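Ferric vibriobactin ABC transporter, periplasmic ferric vibriobactin-binding protein (Vibrio cholerae, PDB 3R5T) binds the siderophore complex ferric vibriobactin in the periplasm and probably delivers it to an ABC transporter for iron uptake. Local coordinates at residues A[115-120]-A[210-215]; A[183-188]-A[268-273]. One frame throughout, in Å; residues are numbered along the deposited sequence.

Interaction 1: residues A[115-120]-A[210-215]; sequences LVDYSD and VHRDFL. With VBN ((4S,5R)-N-{3-[(2,3-dihydroxybenzoyl)amino]propyl}-2-(2,3-dihydroxyphenyl)-N-[3-({[(4S,5R)-2-(2,3-dihydroxyphenyl)-5-met hyl-4,5-dihydro-1,3-oxazol-4-yl]carbonyl}amino)propyl]-5-methyl-4,5-dihydro-1,3-oxazole-4-carboxamide), chain B; MOH (methanol), chain D.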
ATOM      1  N   LEU A 115      -0.079   6.837 -15.576  1.00 18.74           N
ATOM      2  CA  LEU A 115      -0.450   7.436 -14.296  1.00 17.80           C
ATOM      3  C   LEU A 115      -1.536   6.583 -13.628  1.00 18.36           C
ATOM      4  O   LEU A 115      -2.614   6.367 -14.201  1.00 17.36           O
ATOM      5  CB  LEU A 115      -0.960   8.855 -14.555  1.00 16.33           C
ATOM      6  CG  LEU A 115      -1.543   9.674 -13.410  1.00 15.33           C
ATOM      7  CD1 LEU A 115      -0.492   9.930 -12.340  1.00 16.24           C
ATOM      8  CD2 LEU A 115      -2.130  10.980 -13.918  1.00 15.83           C
ATOM      9  N   VAL A 116      -1.232   6.109 -12.414  1.00 17.53           N
ATOM     10  CA  VAL A 116      -2.110   5.233 -11.646  1.00 18.37           C
ATOM     11  C   VAL A 116      -2.321   5.814 -10.253  1.00 15.74           C
ATOM     12  O   VAL A 116      -1.478   6.540  -9.722  1.00 15.79           O
ATOM     13  CB  VAL A 116      -1.535   3.791 -11.538  1.00 17.81           C
ATOM     14  CG1 VAL A 116      -1.430   3.165 -12.927  1.00 18.00           C
ATOM     15  CG2 VAL A 116      -0.170   3.792 -10.831  1.00 15.26           C
ATOM     16  N   ASP A 117      -3.475   5.519  -9.670  1.00 17.60           N
ATOM     17  CA  ASP A 117      -3.776   5.951  -8.316  1.00 18.40           C
ATOM     18  C   ASP A 117      -3.855   4.721  -7.430  1.00 18.35           C
ATOM     19  O   ASP A 117      -4.750   3.881  -7.594  1.00 18.12           O
ATOM     20  CB  ASP A 117      -5.090   6.724  -8.294  1.00 16.94           C
ATOM     21  CG  ASP A 117      -5.375   7.359  -6.940  1.00 17.36           C
ATOM     22  OD1 ASP A 117      -4.607   7.118  -5.982  1.00 16.71           O
ATOM     23  OD2 ASP A 117      -6.377   8.099  -6.858  1.00 20.63           O
ATOM     24  N   TYR A 118      -2.907   4.589  -6.512  1.00 16.77           N
ATOM     25  CA  TYR A 118      -2.883   3.452  -5.611  1.00 16.25           C
ATOM     26  C   TYR A 118      -3.703   3.689  -4.349  1.00 16.10           C
ATOM     27  O   TYR A 118      -3.842   2.786  -3.519  1.00 18.65           O
ATOM     28  CB  TYR A 118      -1.451   3.080  -5.240  1.00 16.23           C
ATOM     29  CG  TYR A 118      -0.666   4.215  -4.613  1.00 16.41           C
ATOM     30  CD1 TYR A 118      -1.007   4.725  -3.361  1.00 15.66           C
ATOM     31  CD2 TYR A 118       0.441   4.759  -5.259  1.00 15.89           C
ATOM     32  CE1 TYR A 118      -0.275   5.760  -2.772  1.00 14.85           C
ATOM     33  CE2 TYR A 118       1.172   5.786  -4.692  1.00 14.39           C
ATOM     34  CZ  TYR A 118       0.827   6.293  -3.441  1.00 13.94           C
ATOM     35  OH  TYR A 118       1.587   7.314  -2.886  1.00 12.20           O
ATOM     36  N   SER A 119      -4.237   4.900  -4.193  1.00 15.23           N
ATOM     37  CA  SER A 119      -4.842   5.276  -2.916  1.00 14.71           C
ATOM     38  C   SER A 119      -6.248   4.726  -2.676  1.00 16.21           C
ATOM     39  O   SER A 119      -6.734   4.773  -1.557  1.00 16.97           O
ATOM     40  CB  SER A 119      -4.837   6.809  -2.741  1.00 16.51           C
ATOM     41  OG  SER A 119      -5.793   7.455  -3.580  1.00 14.96           O
ATOM     42  N   ASP A 120      -6.906   4.239  -3.720  1.00 19.11           N
ATOM     43  CA  ASP A 120      -8.289   3.784  -3.563  1.00 22.84           C
ATOM     44  C   ASP A 120      -8.528   2.424  -4.180  1.00 22.39           C
ATOM     45  O   ASP A 120      -9.664   2.073  -4.527  1.00 23.52           O
ATOM     46  CB  ASP A 120      -9.269   4.791  -4.158  1.00 22.47           C
ATOM     47  CG  ASP A 120      -9.076   4.997  -5.652  1.00 21.31           C
ATOM     48  OD1 ASP A 120      -9.981   5.634  -6.242  1.00 21.71           O
ATOM     49  OD2 ASP A 120      -8.053   4.549  -6.234  1.00 20.95           O
ATOM     50  N   VAL A 210      -8.352  16.372  -0.226  1.00 20.64           N
ATOM     51  CA  VAL A 210      -9.110  15.114  -0.224  1.00 20.48           C
ATOM     52  C   VAL A 210      -8.169  13.924  -0.354  1.00 19.14           C
ATOM     53  O   VAL A 210      -7.258  13.934  -1.173  1.00 18.51           O
ATOM     54  CB  VAL A 210     -10.118  15.076  -1.382  1.00 21.88           C
ATOM     55  CG1 VAL A 210     -10.808  13.711  -1.463  1.00 24.23           C
ATOM     56  CG2 VAL A 210     -11.139  16.213  -1.221  1.00 21.79           C
ATOM     57  N   HIS A 211      -8.365  12.930   0.502  1.00 13.81           N
ATOM     58  CA  HIS A 211      -7.636  11.672   0.422  1.00 14.88           C
ATOM     59  C   HIS A 211      -8.603  10.504   0.418  1.00 17.21           C
ATOM     60  O   HIS A 211      -9.582  10.499   1.174  1.00 19.22           O
ATOM     61  CB  HIS A 211      -6.705  11.508   1.616  1.00 14.13           C
ATOM     62  CG  HIS A 211      -5.624  12.532   1.689  1.00 15.16           C
ATOM     63  ND1 HIS A 211      -4.456  12.438   0.961  1.00 15.10           N
ATOM     64  CD2 HIS A 211      -5.518  13.648   2.442  1.00 15.54           C
ATOM     65  CE1 HIS A 211      -3.675  13.463   1.269  1.00 15.87           C
ATOM     66  NE2 HIS A 211      -4.301  14.215   2.157  1.00 16.52           N
ATOM     67  N   ARG A 212      -8.302   9.505  -0.404  1.00 16.12           N
ATOM     68  CA  ARG A 212      -9.177   8.347  -0.551  1.00 15.65           C
ATOM     69  C   ARG A 212      -8.713   7.152   0.282  1.00 14.59           C
ATOM     70  O   ARG A 212      -9.504   6.229   0.530  1.00 15.99           O
ATOM     71  CB  ARG A 212      -9.283   7.978  -2.028  1.00 17.17           C
ATOM     72  CG  ARG A 212     -10.020   9.046  -2.825  1.00 19.67           C
ATOM     73  CD  ARG A 212      -9.992   8.796  -4.330  1.00 22.19           C
ATOM     74  NE  ARG A 212      -8.687   9.097  -4.914  1.00 23.00           N
ATOM     75  CZ  ARG A 212      -8.226  10.327  -5.127  1.00 22.25           C
ATOM     76  NH1 ARG A 212      -8.956  11.382  -4.794  1.00 21.95           N
ATOM     77  NH2 ARG A 212      -7.034  10.505  -5.674  1.00 21.61           N
ATOM     78  N   ASP A 213      -7.450   7.171   0.708  1.00 14.55           N
ATOM     79  CA  ASP A 213      -6.860   6.050   1.446  1.00 14.44           C
ATOM     80  C   ASP A 213      -7.085   6.141   2.959  1.00 16.43           C
ATOM     81  O   ASP A 213      -7.726   5.266   3.562  1.00 15.33           O
ATOM     82  CB  ASP A 213      -5.355   5.862   1.094  1.00 15.67           C
ATOM     83  CG  ASP A 213      -4.475   7.112   1.333  1.00 15.01           C
ATOM     84  OD1 ASP A 213      -4.977   8.252   1.378  1.00 13.58           O
ATOM     85  OD2 ASP A 213      -3.244   6.928   1.443  1.00 14.76           O
ATOM     86  N   PHE A 214      -6.548   7.204   3.555  1.00 15.67           N
ATOM     87  CA  PHE A 214      -6.768   7.481   4.968  1.00 17.10           C
ATOM     88  C   PHE A 214      -7.369   8.865   5.099  1.00 16.14           C
ATOM     89  O   PHE A 214      -6.898   9.812   4.458  1.00 16.25           O
ATOM     90  CB  PHE A 214      -5.443   7.451   5.753  1.00 15.29           C
ATOM     91  CG  PHE A 214      -4.920   6.060   6.045  1.00 13.91           C
ATOM     92  CD1 PHE A 214      -4.867   5.581   7.342  1.00 13.30           C
ATOM     93  CD2 PHE A 214      -4.482   5.241   5.015  1.00 13.56           C
ATOM     94  CE1 PHE A 214      -4.375   4.305   7.604  1.00 13.61           C
ATOM     95  CE2 PHE A 214      -3.998   3.961   5.277  1.00 14.38           C
ATOM     96  CZ  PHE A 214      -3.962   3.495   6.576  1.00 15.68           C
ATOM     97  N   LEU A 215      -8.376   8.994   5.958  1.00 13.34           N
ATOM     98  CA  LEU A 215      -8.952  10.295   6.263  1.00 14.80           C
ATOM     99  C   LEU A 215      -8.008  10.963   7.251  1.00 15.65           C
ATOM    100  O   LEU A 215      -7.744  10.412   8.332  1.00 15.04           O
ATOM    101  CB  LEU A 215     -10.345  10.155   6.903  1.00 14.66           C
ATOM    102  CG  LEU A 215     -11.130  11.464   7.042  1.00 17.77           C
ATOM    103  CD1 LEU A 215     -11.504  12.004   5.682  1.00 20.43           C
ATOM    104  CD2 LEU A 215     -12.396  11.253   7.853  1.00 17.10           C
TER
HETATM  105  C   VBN B   1       3.353  12.622   5.545  1.00 20.18           C
HETATM  106  N   VBN B   1       3.095  12.015   3.098  1.00 17.13           N
HETATM  107  O   VBN B   1       2.271  13.102   5.606  1.00 19.18           O
HETATM  108  CA  VBN B   1       3.995  12.277   4.208  1.00 19.99           C
HETATM  109  CB  VBN B   1       4.891  13.426   3.610  1.00 21.71           C
HETATM  110  CAB VBN B   1       8.166   5.486   5.216  1.00 20.62           C
HETATM  111  OAC VBN B   1       0.034   9.602   8.772  1.00 20.17           O
HETATM  112  OAD VBN B   1       7.905  10.060   5.181  1.00 19.30           O
HETATM  113  OAF VBN B   1       0.642   8.588   2.870  1.00 15.06           O
HETATM  114  OAG VBN B   1      -1.176  11.885   0.070  1.00 16.45           O
HETATM  115  OAH VBN B   1       2.631   9.645   0.826  1.00 14.35           O
HETATM  116  OAI VBN B   1       1.543  10.082   4.880  1.00 16.62           O
HETATM  117  OAJ VBN B   1       0.750  11.451   1.941  1.00 13.91           O
HETATM  118  OAK VBN B   1       3.994   9.210   3.134  1.00 14.83           O
HETATM  119  CAL VBN B   1      -1.524   7.305   5.636  1.00 16.82           C
HETATM  120  CAM VBN B   1       1.083  14.807  -0.424  1.00 20.99           C
HETATM  121  CAN VBN B   1       5.437   7.521  -0.367  1.00 14.64           C
HETATM  122  CAO VBN B   1      -0.969   7.460   4.321  1.00 15.82           C
HETATM  123  CAP VBN B   1      -0.006  13.908  -0.606  1.00 18.90           C
HETATM  124  CAQ VBN B   1       4.223   8.282  -0.398  1.00 13.51           C
HETATM  125  CAR VBN B   1      -1.047   8.112   6.733  1.00 18.33           C
HETATM  126  CAS VBN B   1       2.046  14.573   0.567  1.00 19.79           C
HETATM  127  CAT VBN B   1       6.164   7.368   0.841  1.00 15.99           C
HETATM  128  CAU VBN B   1       2.861  12.231   8.888  1.00 20.51           C
HETATM  129  CAV VBN B   1       6.192  11.648   8.016  1.00 19.77           C
HETATM  130  CAW VBN B   1       1.386  12.053   8.489  1.00 18.84           C
HETATM  131  CAX VBN B   1       7.508  10.842   7.923  1.00 20.46           C
HETATM  132  CAY VBN B   1       3.687  13.138   7.973  1.00 18.93           C
HETATM  133  CAZ VBN B   1       5.551  11.997   6.662  1.00 18.41           C
HETATM  134  NBB VBN B   1       1.107  11.111   7.408  1.00 15.34           N
HETATM  135  NBC VBN B   1       7.266   9.511   7.371  1.00 20.29           N
HETATM  136  NBD VBN B   1       5.834   7.986   4.533  1.00 18.28           N
HETATM  137  OBF VBN B   1       7.574   7.017   3.298  1.00 16.84           O
HETATM  138  CBG VBN B   1       0.379   9.893   7.681  1.00 19.44           C
HETATM  139  CBH VBN B   1       7.480   9.242   5.946  1.00 19.50           C
HETATM  140  CBJ VBN B   1       2.845  13.309   2.519  1.00 18.37           C
HETATM  141  CBK VBN B   1       0.063   8.420   4.109  1.00 15.62           C
HETATM  142  CBL VBN B   1      -0.128  12.774   0.219  1.00 16.86           C
HETATM  143  CBM VBN B   1       3.773   8.865   0.785  1.00 13.84           C
HETATM  144  CBN VBN B   1       0.514   9.190   5.141  1.00 16.50           C
HETATM  145  CBO VBN B   1       0.795  12.565   1.159  1.00 15.74           C
HETATM  146  CBP VBN B   1       4.480   8.714   1.947  1.00 14.65           C
HETATM  147  CBQ VBN B   1      -0.067   9.024   6.510  1.00 18.60           C
HETATM  148  CBR VBN B   1       1.935  13.479   1.328  1.00 17.09           C
HETATM  149  CBS VBN B   1       5.710   7.917   1.982  1.00 15.58           C
HETATM  150  CBU VBN B   1       8.013   6.914   4.721  1.00 18.19           C
HETATM  151  CBW VBN B   1       6.488   7.891   3.266  1.00 17.56           C
HETATM  152  CBX VBN B   1       6.970   7.891   5.461  1.00 18.78           C
HETATM  153  NBY VBN B   1       4.186  12.527   6.738  1.00 20.43           N
HETATM  154  OG1 VBN B   1       3.971  14.145   2.679  1.00 21.39           O
HETATM  155  CG2 VBN B   1       6.285  13.072   3.116  1.00 23.10           C
HETATM  156  C   MOH D   3      -6.011   4.860 -11.545  1.00 15.88           C
HETATM  157  O   MOH D   3      -5.187   3.814 -11.036  1.00 19.71           O
HETATM  158  O   HOH W   1      -6.318   9.748  -2.300  1.00 15.96           O
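The guanidinium of Arg212 has water 1 over the centre of one face, 3.4 Å above its plane, and takes the carboxylate of Asp117 at its edge. The two planar groups stand at 90° to each other, so the salt bridge is made through the single oxygen OD2: Arg212 NH2 donates to Asp117 OD2 on its syn side over 2.8 Å, and Arg212 NE adds a weak bond to the same atom. A bend in the arginine at chi3, -75°, turns its head back toward 115-120. Asp120 lies alongside the arginine, its OD1 3.7 Å from Arg212 CD and joined to NE by a long salt bridge, which makes a network of two acids and one base. The other oxygen of Asp117, OD1, receives both Ser119 OG and Ser119 N from one face of the carboxylate; the bond from N, 2.9 Å long, closes an Asx turn just after strand 113-116. Both carboxylate oxygens of Asp117 are thus engaged, and its rotation is probably well fixed. Water 1 donates to Ser119 OG and accepts from Arg212 N.

In the two-lobed fold of this solute-binding family, strand 113-116 is an edge of the parallel sheet and strand 214-217 an edge of the mixed one, so the contact joins the two lobes beside the siderophore cleft. The junction continues where the backbone oxygen Ser119 O meets Asp213 CB at 3.2 Å. On the ligand side, one face of the Phe214 ring carries vibriobactin CAL, 3.6 Å above the plane and offset toward the rim, while vibriobactin OAG approaches the edge of the His211 ring. Asp213 OD1, which accepts from Phe214 N, also forms a salt bridge with Arg216.

Interaction 2: residues A[183-188]-A[268-273]; sequences QSAHAQ and FRIDLF. With VBN ((4S,5R)-N-{3-[(2,3-dihydroxybenzoyl)amino]propyl}-2-(2,3-dihydroxyphenyl)-N-[3-({[(4S,5R)-2-(2,3-dihydroxyphenyl)-5-met hyl-4,5-dihydro-1,3-oxazol-4-yl]carbonyl}amino)propyl]-5-methyl-4,5-dihydro-1,3-oxazole-4-carboxamide), chain B.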
ATOM      1  N   GLN A 183     -12.110   2.015   1.022  1.00 20.22           N
ATOM      2  CA  GLN A 183     -11.499   1.650  -0.258  1.00 20.38           C
ATOM      3  C   GLN A 183      -9.983   1.480  -0.180  1.00 18.72           C
ATOM      4  O   GLN A 183      -9.338   1.106  -1.164  1.00 18.83           O
ATOM      5  CB  GLN A 183     -11.841   2.695  -1.324  1.00 24.86           C
ATOM      6  CG  GLN A 183     -13.334   2.836  -1.566  1.00 30.73           C
ATOM      7  CD  GLN A 183     -13.714   4.181  -2.143  1.00 38.14           C
ATOM      8  OE1 GLN A 183     -14.831   4.668  -1.935  1.00 42.94           O
ATOM      9  NE2 GLN A 183     -12.787   4.796  -2.868  1.00 39.54           N
ATOM     10  N   SER A 184      -9.398   1.773   0.981  1.00 16.42           N
ATOM     11  CA  SER A 184      -7.940   1.669   1.120  1.00 16.57           C
ATOM     12  C   SER A 184      -7.451   0.237   0.972  1.00 15.92           C
ATOM     13  O   SER A 184      -8.163  -0.735   1.312  1.00 14.58           O
ATOM     14  CB  SER A 184      -7.480   2.241   2.469  1.00 15.40           C
ATOM     15  OG  SER A 184      -7.857   1.410   3.561  1.00 15.55           O
ATOM     16  N   ALA A 185      -6.230   0.101   0.471  1.00 17.79           N
ATOM     17  CA  ALA A 185      -5.618  -1.219   0.385  1.00 14.54           C
ATOM     18  C   ALA A 185      -5.563  -1.881   1.763  1.00 15.49           C
ATOM     19  O   ALA A 185      -5.745  -3.100   1.879  1.00 15.13           O
ATOM     20  CB  ALA A 185      -4.263  -1.158  -0.263  1.00 11.87           C
ATOM     21  N   HIS A 186      -5.357  -1.078   2.801  1.00 13.78           N
ATOM     22  CA  HIS A 186      -5.286  -1.600   4.160  1.00 15.01           C
ATOM     23  C   HIS A 186      -6.619  -2.180   4.627  1.00 15.43           C
ATOM     24  O   HIS A 186      -6.663  -3.279   5.158  1.00 15.20           O
ATOM     25  CB  HIS A 186      -4.882  -0.486   5.130  1.00 14.86           C
ATOM     26  CG  HIS A 186      -3.482  -0.003   4.966  1.00 14.35           C
ATOM     27  ND1 HIS A 186      -3.114   0.882   3.978  1.00 15.92           N
ATOM     28  CD2 HIS A 186      -2.379  -0.213   5.721  1.00 15.99           C
ATOM     29  CE1 HIS A 186      -1.827   1.177   4.113  1.00 13.96           C
ATOM     30  NE2 HIS A 186      -1.355   0.513   5.156  1.00 15.51           N
ATOM     31  N   ALA A 187      -7.678  -1.394   4.517  1.00 15.33           N
ATOM     32  CA  ALA A 187      -8.995  -1.848   4.951  1.00 14.91           C
ATOM     33  C   ALA A 187      -9.410  -3.098   4.188  1.00 15.09           C
ATOM     34  O   ALA A 187      -9.881  -4.058   4.790  1.00 17.26           O
ATOM     35  CB  ALA A 187     -10.023  -0.758   4.741  1.00 15.57           C
ATOM     36  N   GLN A 188      -9.190  -3.097   2.873  1.00 15.47           N
ATOM     37  CA  GLN A 188      -9.662  -4.220   2.057  1.00 16.41           C
ATOM     38  C   GLN A 188      -8.871  -5.494   2.355  1.00 16.37           C
ATOM     39  O   GLN A 188      -9.432  -6.588   2.355  1.00 19.40           O
ATOM     40  CB  GLN A 188      -9.653  -3.854   0.569  1.00 18.51           C
ATOM     41  CG  GLN A 188     -10.583  -2.662   0.254  1.00 19.84           C
ATOM     42  CD  GLN A 188     -10.934  -2.524  -1.221  1.00 23.15           C
ATOM     43  OE1 GLN A 188     -11.648  -3.367  -1.778  1.00 24.82           O
ATOM     44  NE2 GLN A 188     -10.456  -1.441  -1.859  1.00 22.78           N
ATOM     45  N   PHE A 268       3.251   0.252   6.340  1.00 14.42           N
ATOM     46  CA  PHE A 268       2.887   1.599   5.902  1.00 13.82           C
ATOM     47  C   PHE A 268       2.107   1.582   4.569  1.00 14.80           C
ATOM     48  O   PHE A 268       1.006   2.132   4.489  1.00 15.45           O
ATOM     49  CB  PHE A 268       4.100   2.546   5.836  1.00 13.98           C
ATOM     50  CG  PHE A 268       3.736   3.915   5.380  1.00 13.74           C
ATOM     51  CD1 PHE A 268       2.962   4.740   6.196  1.00 13.92           C
ATOM     52  CD2 PHE A 268       4.117   4.364   4.136  1.00 14.92           C
ATOM     53  CE1 PHE A 268       2.579   5.998   5.784  1.00 14.49           C
ATOM     54  CE2 PHE A 268       3.734   5.629   3.708  1.00 16.37           C
ATOM     55  CZ  PHE A 268       2.959   6.444   4.539  1.00 17.22           C
ATOM     56  N   ARG A 269       2.667   0.946   3.548  1.00 15.77           N
ATOM     57  CA  ARG A 269       1.961   0.760   2.275  1.00 14.16           C
ATOM     58  C   ARG A 269       1.728  -0.723   2.067  1.00 13.58           C
ATOM     59  O   ARG A 269       2.517  -1.558   2.560  1.00 13.19           O
ATOM     60  CB  ARG A 269       2.786   1.319   1.114  1.00 15.11           C
ATOM     61  CG  ARG A 269       2.818   2.841   1.002  1.00 16.45           C
ATOM     62  CD  ARG A 269       1.482   3.427   0.644  1.00 15.83           C
ATOM     63  NE  ARG A 269       1.575   4.755   0.026  1.00 16.50           N
ATOM     64  CZ  ARG A 269       1.331   5.904   0.648  1.00 17.11           C
ATOM     65  NH1 ARG A 269       0.964   5.926   1.926  1.00 15.57           N
ATOM     66  NH2 ARG A 269       1.427   7.049  -0.019  1.00 17.47           N
ATOM     67  N   ILE A 270       0.654  -1.054   1.349  1.00 15.12           N
ATOM     68  CA  ILE A 270       0.275  -2.444   1.108  1.00 14.41           C
ATOM     69  C   ILE A 270       0.680  -2.921  -0.278  1.00 14.30           C
ATOM     70  O   ILE A 270       0.263  -2.368  -1.298  1.00 15.07           O
ATOM     71  CB  ILE A 270      -1.240  -2.643   1.235  1.00 15.18           C
ATOM     72  CG1 ILE A 270      -1.719  -2.220   2.631  1.00 16.29           C
ATOM     73  CG2 ILE A 270      -1.588  -4.099   0.911  1.00 16.60           C
ATOM     74  CD1 ILE A 270      -1.052  -2.985   3.738  1.00 16.80           C
ATOM     75  N   ASP A 271       1.529  -3.933  -0.313  1.00 12.68           N
ATOM     76  CA  ASP A 271       1.829  -4.636  -1.547  1.00 13.73           C
ATOM     77  C   ASP A 271       1.812  -6.121  -1.178  1.00 15.28           C
ATOM     78  O   ASP A 271       1.571  -6.470  -0.025  1.00 14.47           O
ATOM     79  CB  ASP A 271       3.171  -4.153  -2.127  1.00 14.41           C
ATOM     80  CG  ASP A 271       4.268  -4.184  -1.112  1.00 13.77           C
ATOM     81  OD1 ASP A 271       4.882  -3.126  -0.856  1.00 15.60           O
ATOM     82  OD2 ASP A 271       4.524  -5.284  -0.575  1.00 13.01           O
ATOM     83  N   LEU A 272       2.055  -7.002  -2.134  1.00 13.95           N
ATOM     84  CA  LEU A 272       2.041  -8.434  -1.855  1.00 14.49           C
ATOM     85  C   LEU A 272       2.939  -8.782  -0.669  1.00 14.74           C
ATOM     86  O   LEU A 272       2.571  -9.593   0.184  1.00 15.15           O
ATOM     87  CB  LEU A 272       2.518  -9.200  -3.075  1.00 14.31           C
ATOM     88  CG  LEU A 272       2.728 -10.696  -2.845  1.00 16.20           C
ATOM     89  CD1 LEU A 272       1.437 -11.430  -2.450  1.00 16.50           C
ATOM     90  CD2 LEU A 272       3.354 -11.317  -4.102  1.00 17.33           C
ATOM     91  N   PHE A 273       4.106  -8.141  -0.603  1.00 13.55           N
ATOM     92  CA  PHE A 273       5.085  -8.489   0.407  1.00 14.86           C
ATOM     93  C   PHE A 273       4.684  -8.025   1.793  1.00 14.40           C
ATOM     94  O   PHE A 273       4.737  -8.808   2.753  1.00 15.57           O
ATOM     95  CB  PHE A 273       6.454  -7.979  -0.041  1.00 15.22           C
ATOM     96  CG  PHE A 273       6.770  -8.395  -1.445  1.00 17.31           C
ATOM     97  CD1 PHE A 273       6.628  -7.514  -2.503  1.00 17.19           C
ATOM     98  CD2 PHE A 273       7.115  -9.709  -1.711  1.00 18.24           C
ATOM     99  CE1 PHE A 273       6.887  -7.936  -3.807  1.00 17.83           C
ATOM    100  CE2 PHE A 273       7.373 -10.130  -3.005  1.00 19.00           C
ATOM    101  CZ  PHE A 273       7.259  -9.245  -4.050  1.00 19.19           C
TER
HETATM  102  C   VBN B   1       3.353  12.622   5.545  1.00 20.18           C
HETATM  103  N   VBN B   1       3.095  12.015   3.098  1.00 17.13           N
HETATM  104  O   VBN B   1       2.271  13.102   5.606  1.00 19.18           O
HETATM  105  CA  VBN B   1       3.995  12.277   4.208  1.00 19.99           C
HETATM  106  CB  VBN B   1       4.891  13.426   3.610  1.00 21.71           C
HETATM  107  CAB VBN B   1       8.166   5.486   5.216  1.00 20.62           C
HETATM  108  OAC VBN B   1       0.034   9.602   8.772  1.00 20.17           O
HETATM  109  OAD VBN B   1       7.905  10.060   5.181  1.00 19.30           O
HETATM  110  OAF VBN B   1       0.642   8.588   2.870  1.00 15.06           O
HETATM  111  OAG VBN B   1      -1.176  11.885   0.070  1.00 16.45           O
HETATM  112  OAH VBN B   1       2.631   9.645   0.826  1.00 14.35           O
HETATM  113  OAI VBN B   1       1.543  10.082   4.880  1.00 16.62           O
HETATM  114  OAJ VBN B   1       0.750  11.451   1.941  1.00 13.91           O
HETATM  115  OAK VBN B   1       3.994   9.210   3.134  1.00 14.83           O
HETATM  116  CAL VBN B   1      -1.524   7.305   5.636  1.00 16.82           C
HETATM  117  CAM VBN B   1       1.083  14.807  -0.424  1.00 20.99           C
HETATM  118  CAN VBN B   1       5.437   7.521  -0.367  1.00 14.64           C
HETATM  119  CAO VBN B   1      -0.969   7.460   4.321  1.00 15.82           C
HETATM  120  CAP VBN B   1      -0.006  13.908  -0.606  1.00 18.90           C
HETATM  121  CAQ VBN B   1       4.223   8.282  -0.398  1.00 13.51           C
HETATM  122  CAR VBN B   1      -1.047   8.112   6.733  1.00 18.33           C
HETATM  123  CAS VBN B   1       2.046  14.573   0.567  1.00 19.79           C
HETATM  124  CAT VBN B   1       6.164   7.368   0.841  1.00 15.99           C
HETATM  125  CAU VBN B   1       2.861  12.231   8.888  1.00 20.51           C
HETATM  126  CAV VBN B   1       6.192  11.648   8.016  1.00 19.77           C
HETATM  127  CAW VBN B   1       1.386  12.053   8.489  1.00 18.84           C
HETATM  128  CAX VBN B   1       7.508  10.842   7.923  1.00 20.46           C
HETATM  129  CAY VBN B   1       3.687  13.138   7.973  1.00 18.93           C
HETATM  130  CAZ VBN B   1       5.551  11.997   6.662  1.00 18.41           C
HETATM  131  NBB VBN B   1       1.107  11.111   7.408  1.00 15.34           N
HETATM  132  NBC VBN B   1       7.266   9.511   7.371  1.00 20.29           N
HETATM  133  NBD VBN B   1       5.834   7.986   4.533  1.00 18.28           N
HETATM  134  OBF VBN B   1       7.574   7.017   3.298  1.00 16.84           O
HETATM  135  CBG VBN B   1       0.379   9.893   7.681  1.00 19.44           C
HETATM  136  CBH VBN B   1       7.480   9.242   5.946  1.00 19.50           C
HETATM  137  CBJ VBN B   1       2.845  13.309   2.519  1.00 18.37           C
HETATM  138  CBK VBN B   1       0.063   8.420   4.109  1.00 15.62           C
HETATM  139  CBL VBN B   1      -0.128  12.774   0.219  1.00 16.86           C
HETATM  140  CBM VBN B   1       3.773   8.865   0.785  1.00 13.84           C
HETATM  141  CBN VBN B   1       0.514   9.190   5.141  1.00 16.50           C
HETATM  142  CBO VBN B   1       0.795  12.565   1.159  1.00 15.74           C
HETATM  143  CBP VBN B   1       4.480   8.714   1.947  1.00 14.65           C
HETATM  144  CBQ VBN B   1      -0.067   9.024   6.510  1.00 18.60           C
HETATM  145  CBR VBN B   1       1.935  13.479   1.328  1.00 17.09           C
HETATM  146  CBS VBN B   1       5.710   7.917   1.982  1.00 15.58           C
HETATM  147  CBU VBN B   1       8.013   6.914   4.721  1.00 18.19           C
HETATM  148  CBW VBN B   1       6.488   7.891   3.266  1.00 17.56           C
HETATM  149  CBX VBN B   1       6.970   7.891   5.461  1.00 18.78           C
HETATM  150  NBY VBN B   1       4.186  12.527   6.738  1.00 20.43           N
HETATM  151  OG1 VBN B   1       3.971  14.145   2.679  1.00 21.39           O
HETATM  152  CG2 VBN B   1       6.285  13.072   3.116  1.00 23.10           C
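Ile270 packs its CB against the CB of Ala185 at 3.7 Å, and from there its longer branch runs across one face of the ring of His186. CG1, anti to the carbonyl carbon (chi1 -58°), sits 3.5 Å from the centroid of the imidazole and only 3° off its normal, a CH-pi contact centred on the face. The terminal CD1 moves on toward the rim of the ring, reaching His186 CD2 at 3.7 Å. The shorter branch, CG2, stays at the margin of the contact, 4.1 Å from Ala185 CB.

The edge of the same ring is polar. His186 NE2 is hydrogen-bonded to the carbonyl oxygen of Ser267, with Phe268 O also close by at 2.9 Å. The bond to Ser267 and the hydrocarbon branch over one face would together limit rotation of the imidazole. Just before Ile270, Phe268 and Arg269 direct their CB atoms away from 183-188 and contact the siderophore: Arg269 NH1 donates to vibriobactin OAF over 2.8 Å at an angle of 166°, and Phe268 CZ lies 3.3 Å from vibriobactin NBD. One short segment therefore faces the pocket with two residues and the first turn of a helix with the third.

Ser184 N-caps helix 185-192 by accepting from Ala187 N, and Asp271 occupies the N-cap of helix 272-286. The contact thus packs the start of the former helix against the loop entering the latter, with Ile233 of strand 229-233 touching both His186 and Phe268.

How the interactions relate
Interaction 2 is a buried contact near the centre of the chain, whereas interaction 1 is partly buried and lies farther out. Their chemistry follows: a charged network with a bridging water in 115-120 with 210-215, a hydrocarbon branch against an imidazole face in 183-188 with 268-273. The two adjoin directly. Tyr118 OH probably bonds Arg269 NH2 at 2.9 Å, Phe214 and His186 meet edge-to-face, and Asp213 O packs on Ser184 CB. Helix 185-192 and strand 214-217 are successive elements of the chain. Interaction 1 ties one lobe to the other, while interaction 2 sets the lobe of the mixed sheet against the entry to helix 272-286. Both supply residues to the vibriobactin pocket.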